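Local coordinates for protein ectonucleotide pyrophosphatase/phosphodiesterase family member 5 (Mus musculus, PDB 5VEO) that probably hydrolyses phosphodiester bonds in nucleotide substrates as a zinc-dependent ectoenzyme, and is seen here as an inactive variant with AMP bound, at residues 23-28 and 331-336; 49-54 and 327-332. The protein carries 1 engineered substitution. One frame throughout, in Å; residues are numbered along the deposited sequence.

Contact 1 of 2, residues 23-28 and 331-336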
loop_
_atom_site.group_PDB
_atom_site.type_symbol
_atom_site.label_atom_id
_atom_site.label_comp_id
_atom_site.label_asym_id
_atom_site.label_seq_id
_atom_site.Cartn_x
_atom_site.Cartn_y
_atom_site.Cartn_z
ATOM N N GLY A 23 -4.318 0.314 -5.720
ATOM C CA GLY A 23 -4.183 -0.658 -6.805
ATOM C C GLY A 23 -3.995 -0.057 -8.181
ATOM O O GLY A 23 -4.383 -0.669 -9.187
ATOM N N PHE A 24 -3.396 1.124 -8.255
ATOM C CA PHE A 24 -3.216 1.816 -9.530
ATOM C C PHE A 24 -1.848 1.412 -10.070
ATOM O O PHE A 24 -0.809 2.000 -9.748
ATOM C CB PHE A 24 -3.361 3.326 -9.371
ATOM C CG PHE A 24 -3.658 4.043 -10.663
ATOM C CD1 PHE A 24 -2.717 4.098 -11.693
ATOM C CD2 PHE A 24 -4.897 4.633 -10.871
ATOM C CE1 PHE A 24 -3.009 4.758 -12.885
ATOM C CE2 PHE A 24 -5.182 5.306 -12.062
ATOM C CZ PHE A 24 -4.231 5.366 -13.068
ATOM N N ARG A 25 -1.854 0.353 -10.871
ATOM C CA ARG A 25 -0.645 -0.143 -11.510
ATOM C C ARG A 25 -0.042 0.948 -12.395
ATOM O O ARG A 25 -0.760 1.696 -13.064
ATOM C CB ARG A 25 -0.998 -1.387 -12.339
ATOM C CG ARG A 25 0.169 -2.215 -12.782
ATOM C CD ARG A 25 -0.306 -3.527 -13.367
ATOM N NE ARG A 25 -0.560 -3.408 -14.772
ATOM C CZ ARG A 25 -1.019 -4.394 -15.536
ATOM N NH1 ARG A 25 -1.312 -5.591 -15.015
ATOM N NH2 ARG A 25 -1.170 -4.177 -16.844
ATOM N N TRP A 26 1.295 0.967 -12.445
ATOM C CA TRP A 26 2.054 2.053 -13.070
ATOM C C TRP A 26 1.658 2.285 -14.535
ATOM O O TRP A 26 1.636 3.434 -15.004
ATOM C CB TRP A 26 3.559 1.756 -12.951
ATOM C CG TRP A 26 3.963 0.576 -13.755
ATOM C CD1 TRP A 26 3.777 -0.739 -13.452
ATOM C CD2 TRP A 26 4.571 0.615 -15.044
ATOM N NE1 TRP A 26 4.234 -1.532 -14.496
ATOM C CE2 TRP A 26 4.726 -0.712 -15.479
ATOM C CE3 TRP A 26 5.005 1.656 -15.875
ATOM C CZ2 TRP A 26 5.300 -1.031 -16.708
ATOM C CZ3 TRP A 26 5.578 1.332 -17.100
ATOM C CH2 TRP A 26 5.723 -0.003 -17.492
ATOM N N ASP A 27 1.336 1.224 -15.266
ATOM C CA ASP A 27 1.035 1.352 -16.693
ATOM C C ASP A 27 -0.450 1.551 -16.989
ATOM O O ASP A 27 -0.822 1.668 -18.163
ATOM C CB ASP A 27 1.563 0.136 -17.446
ATOM C CG ASP A 27 0.874 -1.147 -17.037
ATOM O OD1 ASP A 27 0.969 -2.151 -17.780
ATOM O OD2 ASP A 27 0.198 -1.152 -15.995
ATOM N N TYR A 28 -1.299 1.670 -15.961
ATOM C CA TYR A 28 -2.709 1.964 -16.201
ATOM C C TYR A 28 -2.902 3.306 -16.895
ATOM O O TYR A 28 -3.921 3.504 -17.557
ATOM C CB TYR A 28 -3.479 1.954 -14.884
ATOM C CG TYR A 28 -3.885 0.608 -14.300
ATOM C CD1 TYR A 28 -4.546 0.564 -13.091
ATOM C CD2 TYR A 28 -3.673 -0.594 -14.955
ATOM C CE1 TYR A 28 -4.971 -0.622 -12.529
ATOM C CE2 TYR A 28 -4.096 -1.807 -14.383
ATOM C CZ TYR A 28 -4.749 -1.803 -13.173
ATOM O OH TYR A 28 -5.183 -2.976 -12.611
ATOM N N LEU A 331 8.350 -7.644 -9.305
ATOM C CA LEU A 331 7.544 -7.780 -10.508
ATOM C C LEU A 331 6.971 -6.436 -10.927
ATOM O O LEU A 331 6.325 -5.743 -10.126
ATOM C CB LEU A 331 6.415 -8.767 -10.264
ATOM C CG LEU A 331 6.836 -10.206 -10.011
ATOM C CD1 LEU A 331 5.683 -10.969 -9.404
ATOM C CD2 LEU A 331 7.274 -10.877 -11.304
ATOM N N ALA A 332 7.119 -6.119 -12.215
ATOM C CA ALA A 332 6.635 -4.839 -12.722
ATOM C C ALA A 332 5.139 -4.659 -12.488
ATOM O O ALA A 332 4.685 -3.541 -12.178
ATOM C CB ALA A 332 6.955 -4.715 -14.211
ATOM N N GLU A 333 4.354 -5.741 -12.621
ATOM C CA GLU A 333 2.909 -5.606 -12.479
ATOM C C GLU A 333 2.504 -5.236 -11.055
ATOM O O GLU A 333 1.383 -4.756 -10.857
ATOM C CB GLU A 333 2.192 -6.876 -12.931
ATOM C CG GLU A 333 2.268 -7.032 -14.457
ATOM C CD GLU A 333 1.559 -8.204 -15.056
ATOM O OE1 GLU A 333 0.687 -8.788 -14.421
ATOM O OE2 GLU A 333 1.901 -8.544 -16.220
ATOM N N MET A 334 3.381 -5.451 -10.071
ATOM C CA MET A 334 3.085 -5.059 -8.693
ATOM C C MET A 334 3.419 -3.601 -8.405
ATOM O O MET A 334 3.076 -3.113 -7.316
ATOM C CB MET A 334 3.835 -5.960 -7.725
ATOM C CG MET A 334 3.333 -7.382 -7.703
ATOM S SD MET A 334 1.591 -7.535 -7.283
ATOM C CE MET A 334 0.859 -7.723 -8.872
ATOM N N HIS A 335 4.023 -2.877 -9.377
ATOM C CA HIS A 335 4.516 -1.532 -9.084
ATOM C C HIS A 335 3.432 -0.469 -9.282
ATOM O O HIS A 335 2.684 -0.504 -10.264
ATOM C CB HIS A 335 5.722 -1.209 -9.952
ATOM C CG HIS A 335 6.904 -2.066 -9.635
ATOM N ND1 HIS A 335 8.009 -2.158 -10.447
ATOM C CD2 HIS A 335 7.134 -2.895 -8.591
ATOM C CE1 HIS A 335 8.874 -3.007 -9.918
ATOM N NE2 HIS A 335 8.371 -3.454 -8.780
ATOM N N PRO A 336 3.355 0.491 -8.361
ATOM C CA PRO A 336 2.356 1.555 -8.439
ATOM C C PRO A 336 2.816 2.753 -9.254
ATOM O O PRO A 336 4.006 3.016 -9.394
ATOM C CB PRO A 336 2.227 1.984 -6.976
ATOM C CG PRO A 336 3.629 1.820 -6.457
ATOM C CD PRO A 336 4.161 0.574 -7.139
#

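Contact 2 of 2, residues 49-54 and 327-332. With EDO (1,2-ethanediol), chain K.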
loop_
_atom_site.group_PDB
_atom_site.type_symbol
_atom_site.label_atom_id
_atom_site.label_comp_id
_atom_site.label_asym_id
_atom_site.label_seq_id
_atom_site.Cartn_x
_atom_site.Cartn_y
_atom_site.Cartn_z
ATOM N N GLN A 49 9.150 3.509 -12.524
ATOM C CA GLN A 49 9.218 2.225 -11.818
ATOM C C GLN A 49 9.497 2.458 -10.339
ATOM O O GLN A 49 10.637 2.703 -9.937
ATOM C CB GLN A 49 10.270 1.305 -12.428
ATOM C CG GLN A 49 9.812 0.711 -13.741
ATOM C CD GLN A 49 8.618 -0.247 -13.587
ATOM O OE1 GLN A 49 8.724 -1.306 -12.978
ATOM N NE2 GLN A 49 7.481 0.144 -14.112
ATOM N N VAL A 50 8.437 2.319 -9.556
ATOM C CA VAL A 50 8.469 2.423 -8.102
ATOM C C VAL A 50 8.515 1.023 -7.543
ATOM O O VAL A 50 7.555 0.252 -7.698
ATOM C CB VAL A 50 7.230 3.142 -7.567
ATOM C CG1 VAL A 50 7.245 3.173 -6.014
ATOM C CG2 VAL A 50 7.102 4.516 -8.192
ATOM N N THR A 51 9.620 0.679 -6.913
ATOM C CA THR A 51 9.688 -0.590 -6.207
ATOM C C THR A 51 9.056 -0.403 -4.840
ATOM O O THR A 51 9.600 0.313 -3.982
ATOM C CB THR A 51 11.124 -1.076 -6.075
ATOM O OG1 THR A 51 11.661 -1.289 -7.371
ATOM C CG2 THR A 51 11.156 -2.370 -5.316
ATOM N N ASN A 52 7.903 -1.029 -4.652
ATOM C CA ASN A 52 7.172 -0.986 -3.393
ATOM C C ASN A 52 7.699 -2.111 -2.502
ATOM O O ASN A 52 8.817 -2.595 -2.709
ATOM C CB ASN A 52 5.660 -1.019 -3.676
ATOM C CG ASN A 52 5.213 -2.233 -4.515
ATOM O OD1 ASN A 52 6.019 -2.904 -5.183
ATOM N ND2 ASN A 52 3.897 -2.492 -4.510
ATOM N N VAL A 53 6.965 -2.484 -1.453
ATOM C CA VAL A 53 7.493 -3.453 -0.500
ATOM C C VAL A 53 6.679 -4.741 -0.506
ATOM O O VAL A 53 5.466 -4.779 -0.779
ATOM C CB VAL A 53 7.606 -2.915 0.947
ATOM C CG1 VAL A 53 8.519 -1.709 1.001
ATOM C CG2 VAL A 53 6.280 -2.635 1.570
ATOM N N PHE A 54 7.378 -5.811 -0.139
ATOM C CA PHE A 54 6.787 -7.127 0.043
ATOM C C PHE A 54 6.195 -7.244 1.435
ATOM O O PHE A 54 6.834 -6.796 2.402
ATOM C CB PHE A 54 7.874 -8.176 -0.160
ATOM C CG PHE A 54 7.390 -9.589 -0.230
ATOM C CD1 PHE A 54 6.841 -10.104 -1.399
ATOM C CD2 PHE A 54 7.542 -10.433 0.854
ATOM C CE1 PHE A 54 6.437 -11.430 -1.468
ATOM C CE2 PHE A 54 7.148 -11.760 0.779
ATOM C CZ PHE A 54 6.589 -12.252 -0.375
ATOM N N TYR A 327 2.193 -10.417 -4.709
ATOM C CA TYR A 327 3.343 -11.108 -5.263
ATOM C C TYR A 327 4.648 -10.330 -5.049
ATOM O O TYR A 327 4.670 -9.157 -4.666
ATOM C CB TYR A 327 3.130 -11.333 -6.759
ATOM C CG TYR A 327 1.849 -12.067 -7.084
ATOM C CD1 TYR A 327 1.797 -13.452 -7.050
ATOM C CD2 TYR A 327 0.689 -11.384 -7.395
ATOM C CE1 TYR A 327 0.625 -14.136 -7.338
ATOM C CE2 TYR A 327 -0.485 -12.055 -7.677
ATOM C CZ TYR A 327 -0.516 -13.426 -7.649
ATOM O OH TYR A 327 -1.688 -14.085 -7.923
ATOM N N ASP A 328 5.751 -11.035 -5.313
ATOM C CA ASP A 328 7.103 -10.489 -5.350
ATOM C C ASP A 328 7.123 -9.024 -5.794
ATOM O O ASP A 328 6.630 -8.691 -6.886
ATOM C CB ASP A 328 7.923 -11.361 -6.304
ATOM C CG ASP A 328 9.410 -11.106 -6.250
ATOM O OD1 ASP A 328 9.861 -10.072 -5.745
ATOM O OD2 ASP A 328 10.131 -11.982 -6.767
ATOM N N ASN A 329 7.721 -8.143 -4.971
ATOM C CA ASN A 329 7.767 -6.723 -5.301
ATOM C C ASN A 329 8.756 -6.394 -6.413
ATOM O O ASN A 329 8.817 -5.236 -6.834
ATOM C CB ASN A 329 8.087 -5.881 -4.062
ATOM C CG ASN A 329 9.462 -6.153 -3.498
ATOM O OD1 ASN A 329 9.990 -7.271 -3.577
ATOM N ND2 ASN A 329 10.053 -5.126 -2.909
ATOM N N ALA A 330 9.550 -7.359 -6.881
ATOM C CA ALA A 330 10.374 -7.110 -8.056
ATOM C C ALA A 330 9.560 -7.116 -9.343
ATOM O O ALA A 330 10.052 -6.667 -10.379
ATOM C CB ALA A 330 11.479 -8.159 -8.148
ATOM N N LEU A 331 8.350 -7.644 -9.305
ATOM C CA LEU A 331 7.544 -7.780 -10.508
ATOM C C LEU A 331 6.971 -6.436 -10.927
ATOM O O LEU A 331 6.325 -5.743 -10.126
ATOM C CB LEU A 331 6.415 -8.767 -10.264
ATOM C CG LEU A 331 6.836 -10.206 -10.011
ATOM C CD1 LEU A 331 5.683 -10.969 -9.404
ATOM C CD2 LEU A 331 7.274 -10.877 -11.304
ATOM N N ALA A 332 7.119 -6.119 -12.215
ATOM C CA ALA A 332 6.635 -4.839 -12.722
ATOM C C ALA A 332 5.139 -4.659 -12.488
ATOM O O ALA A 332 4.685 -3.541 -12.178
ATOM C CB ALA A 332 6.955 -4.715 -14.211
HETATM C C1 EDO K . 11.481 -1.134 -1.645
HETATM O O1 EDO K . 10.918 0.169 -1.340
HETATM C C2 EDO K . 13.021 -1.166 -1.686
HETATM O O2 EDO K . 13.501 -2.503 -2.009
#

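Contact 1 of 2, residues 23-28 and 331-336
Trp26 and His335 join the two loops through a backbone hydrogen bond, Trp26 N to His335 O at 3.0 Å, bent to 144° at the hydrogen. The same carbonyl oxygen lies at the edge of the Trp26 indole, near its plane, and takes a CA-H...O contact from Arg25. A second such contact, from Pro336 CA to Phe24 O at 3.5 Å, completes a single backbone bridge at Arg25 and Pro336. The indole extends beside the 3-10 turn, bringing Trp26 NE1 to 3.1 Å from Ala332 O.

Arg25 runs beside Glu333. Its CG is anti to the backbone N (chi1 -165°), which lays the aliphatic part against the turn, with Arg25 CD 3.3 Å from Glu333 O; the bend at chi3 (89°) turns the guanidinium so that Glu333 CG lies over one face. Arg25 NH1 and Glu333 OE1, 3.8 Å apart, form a long salt bridge of charges only. Arg25 grips Asp27 side-on: its NE meets Asp27 OD2 at 2.7 Å and its NH2 meets Asp27 OD1 at 3.1 Å. Further out, Arg25 NH1 bonds to Met227 O, Glu333 OE1 to Thr228, and Arg25 CB packs over the centre of one face of the Tyr28 ring.

The loop after strand 16-21, whose Gly23 N bonds to the zinc ligand Asp224, here meets the loop leading into strand 338-341. A leucine in place of Arg25 would probably leave Asp27 without its mate and Glu333 without a nearby balancing charge. The arginine thus ties two acids into one network, and its charge is likely to ease their proximity.

Contact 2 of 2, residues 49-54 and 327-332
Asn329, the residue most covered here, reaches across to Asn52 and donates ND2 to the backbone oxygen Asn52 O at 2.8 Å. The bond is almost straight, 177° at the hydrogen, and its acceptor lies in the amide plane of Asn329. What aims the amide is chi1 of 64°, which sets Asn329 CG in the crowded position between backbone N and carbonyl carbon. The two asparagine side chains run antiparallel past one another, their amide planes 38° apart, with Asn52 OD1 3.8 Å from Asn329 CB. Asn52 ND2 turns to the backbone oxygen of the zinc ligand Asp224, linking the end of strand 45-51 to the metal site. The methyl CG2 of Thr51 packs at 3.8 Å from Asn329 ND2.

Phe54 offers its ring edge to the backbone of Tyr327 and Asp328: CE1 is 3.9 Å from Asp328 N, and Tyr327 O also lies near the ring plane. Trp291 stacks on this ring and Tyr293 meets it edge-to-face. Asn329 itself sits in a type I turn from Asp328 to Leu331, reinforced by an Asx turn in which Asp328 OD1 accepts from Ala330 N at 3.0 Å; a salt bridge to Arg290 and a hydrogen bond from Trp291 steady that carboxylate.

One nearly straight hydrogen bond from the Asn329 amide therefore carries the polar joining of the segments, while Asn52 OD1 is buried without any partner in the model, which probably carries some energetic cost.

The centres of contacts 1 and 2 lie about 8 Å apart, and the contacts use overlapping parts of one loop, sharing Leu331 and Ala332. Along the chain, 23-28 follows strand 16-21 and 49-54 runs out of strand 45-51; they meet the loop between strands 323-324 and 338-341 303 and 273 residues later, respectively. His335 couples the two contacts, its NE2 2.7 Å from Asn329 O and its ND1 2.8 Å from Gln49 OE1, both probable hydrogen bonds. Strands 16-21, 45-51 and 338-341 belong to the mixed sheet of this alkaline phosphatase-clan domain. The side chains of Phe24 and Asn52 lie about 9 and 8 Å from a bound zinc ion, consistent with the loop packing near the metal site.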